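Local coordinates for protein ricin B-like lectin (Macrolepiota procera, PDB 4IZX) that binds carbohydrates as a beta-trefoil lectin, holding a galactose-containing sugar such as lactose in a pocket on its surface, at residues G68-G73 against V122-T127. Sequence-based numbering, arbitrary orientation.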
loop_
_atom_site.group_PDB
_atom_site.type_symbol
_atom_site.label_atom_id
_atom_site.label_comp_id
_atom_site.label_asym_id
_atom_site.label_seq_id
_atom_site.Cartn_x
_atom_site.Cartn_y
_atom_site.Cartn_z
ATOM N N GLY A 68 2.567 0.979 -15.066
ATOM C CA GLY A 68 1.861 1.651 -16.139
ATOM C C GLY A 68 1.004 2.801 -15.610
ATOM O O GLY A 68 1.077 3.192 -14.461
ATOM N N THR A 69 0.229 3.370 -16.515
ATOM C CA THR A 69 -0.543 4.541 -16.193
ATOM C C THR A 69 -1.737 4.169 -15.326
ATOM O O THR A 69 -2.260 3.068 -15.405
ATOM C CB THR A 69 -0.972 5.322 -17.440
ATOM O OG1 THR A 69 -1.470 6.570 -17.037
ATOM C CG2 THR A 69 -1.999 4.640 -18.247
ATOM N N PRO A 70 -2.155 5.057 -14.402
ATOM C CA PRO A 70 -3.228 4.650 -13.511
ATOM C C PRO A 70 -4.515 4.291 -14.213
ATOM O O PRO A 70 -4.978 5.012 -15.120
ATOM C CB PRO A 70 -3.426 5.869 -12.624
ATOM C CG PRO A 70 -2.106 6.517 -12.582
ATOM C CD PRO A 70 -1.563 6.321 -13.965
ATOM N N ALA A 71 -5.100 3.183 -13.812
ATOM C CA ALA A 71 -6.303 2.652 -14.377
ATOM C C ALA A 71 -6.867 1.636 -13.372
ATOM O O ALA A 71 -6.165 1.147 -12.502
ATOM C CB ALA A 71 -6.043 1.966 -15.710
ATOM N N ASP A 72 -8.135 1.298 -13.532
ATOM C CA ASP A 72 -8.687 0.199 -12.801
ATOM C C ASP A 72 -7.931 -1.070 -13.131
ATOM O O ASP A 72 -7.846 -1.471 -14.289
ATOM C CB ASP A 72 -10.175 0.021 -13.118
ATOM C CG ASP A 72 -11.057 1.092 -12.547
ATOM O OD1 ASP A 72 -10.716 1.777 -11.579
ATOM O OD2 ASP A 72 -12.208 1.190 -13.078
ATOM N N GLY A 73 -7.331 -1.669 -12.109
ATOM C CA GLY A 73 -6.553 -2.857 -12.281
ATOM C C GLY A 73 -5.073 -2.721 -12.470
ATOM O O GLY A 73 -4.375 -3.703 -12.479
ATOM N N VAL A 122 -2.162 -6.502 -5.029
ATOM C CA VAL A 122 -2.626 -5.169 -4.713
ATOM C C VAL A 122 -2.594 -4.342 -6.012
ATOM O O VAL A 122 -1.604 -4.378 -6.751
ATOM C CB VAL A 122 -1.765 -4.494 -3.631
ATOM C CG1 VAL A 122 -2.299 -3.104 -3.283
ATOM C CG2 VAL A 122 -1.674 -5.369 -2.395
ATOM N N GLN A 123 -3.693 -3.634 -6.281
ATOM C CA GLN A 123 -3.934 -2.930 -7.507
ATOM C C GLN A 123 -4.426 -1.511 -7.228
ATOM O O GLN A 123 -4.738 -1.170 -6.078
ATOM C CB GLN A 123 -4.900 -3.685 -8.409
ATOM C CG GLN A 123 -6.296 -3.677 -7.833
ATOM C CD GLN A 123 -7.303 -4.553 -8.550
ATOM O OE1 GLN A 123 -7.052 -5.040 -9.662
ATOM N NE2 GLN A 123 -8.482 -4.703 -7.947
ATOM N N LEU A 124 -4.556 -0.705 -8.269
ATOM C CA LEU A 124 -5.346 0.508 -8.230
ATOM C C LEU A 124 -6.781 0.228 -8.632
ATOM O O LEU A 124 -7.045 -0.611 -9.491
ATOM C CB LEU A 124 -4.821 1.588 -9.173
ATOM C CG LEU A 124 -3.396 2.061 -8.878
ATOM C CD1 LEU A 124 -2.992 3.097 -9.921
ATOM C CD2 LEU A 124 -3.246 2.584 -7.476
ATOM N N TRP A 125 -7.704 0.980 -8.060
ATOM C CA TRP A 125 -9.082 0.995 -8.530
ATOM C C TRP A 125 -9.688 2.331 -8.165
ATOM O O TRP A 125 -9.306 2.961 -7.152
ATOM C CB TRP A 125 -9.900 -0.144 -7.918
ATOM C CG TRP A 125 -11.141 -0.505 -8.711
ATOM C CD1 TRP A 125 -12.379 0.063 -8.633
ATOM C CD2 TRP A 125 -11.196 -1.464 -9.767
ATOM N NE1 TRP A 125 -13.194 -0.475 -9.588
ATOM C CE2 TRP A 125 -12.494 -1.397 -10.314
ATOM C CE3 TRP A 125 -10.278 -2.369 -10.291
ATOM C CZ2 TRP A 125 -12.907 -2.226 -11.342
ATOM C CZ3 TRP A 125 -10.698 -3.205 -11.331
ATOM C CH2 TRP A 125 -12.000 -3.116 -11.850
ATOM N N TRP A 126 -10.670 2.777 -8.950
ATOM C CA TRP A 126 -11.467 3.927 -8.623
ATOM C C TRP A 126 -11.983 3.856 -7.188
ATOM O O TRP A 126 -12.425 2.806 -6.744
ATOM C CB TRP A 126 -12.698 3.944 -9.578
ATOM C CG TRP A 126 -13.474 5.186 -9.580
ATOM C CD1 TRP A 126 -14.603 5.480 -8.887
ATOM C CD2 TRP A 126 -13.232 6.259 -10.448
ATOM N NE1 TRP A 126 -15.063 6.734 -9.254
ATOM C CE2 TRP A 126 -14.188 7.249 -10.178
ATOM C CE3 TRP A 126 -12.255 6.497 -11.400
ATOM C CZ2 TRP A 126 -14.240 8.433 -10.901
ATOM C CZ3 TRP A 126 -12.266 7.689 -12.064
ATOM C CH2 TRP A 126 -13.241 8.650 -11.806
ATOM N N THR A 127 -11.956 4.971 -6.496
ATOM C CA THR A 127 -12.291 4.989 -5.106
ATOM C C THR A 127 -13.801 4.808 -4.857
ATOM O O THR A 127 -14.632 5.460 -5.494
ATOM C CB THR A 127 -11.764 6.261 -4.437
ATOM O OG1 THR A 127 -11.789 6.126 -3.025
ATOM C CG2 THR A 127 -12.510 7.510 -4.813
HETATM O O HOH W 1 -4.715 -6.001 -10.976
#
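In this beta-trefoil lectin, the loop joining strands 63-66 and 76-79 closes against the end of strand 120-126, where Asp72 and Gly73 meet Leu124, Trp125 and Trp126. The site illustrates how a loop can be held to a strand by one backbone hydrogen bond and one from side chain to backbone. Gly73 N donates to Leu124 O at 2.8 Å in a fairly straight bond (N-H...O 163°), and two residues farther along the strand Asp72 OD1 accepts from Trp126 N, also at 2.8 Å. The carboxylate thus takes up the backbone N-H of Trp126, which reaches OD1 nearly in line with its C-O bond.

Trp125 lies between the two bonded residues; with CG anti to the backbone N (chi1 -159°), its indole presents one face to Asp72. The Asp72 carboxylate stacks on that face, its plane only 5° from that of the ring, with Asp72 CG 3.6 Å from Trp125 CE2. Asp72 CB makes a CH-pi contact, 3.6 Å from the centroid of the Trp125 six-membered ring. Away from the indole, Pro70 CB packs on Leu124 CD1 at 3.9 Å. A water bridges Gly73 O and Gln123 OE1; the amide NE2 of Gln123 turns to Asp109 on strand 106-110. Thr74, next in the loop that precedes strand 76-79, also makes a backbone hydrogen bond with Leu124.

The hydrogen bond at OD1 and the stacked indole together should restrict rotation of the Asp72 carboxylate, and the Trp126 N-H would probably stabilise its negative charge at a surface contact away from the sugar pocket.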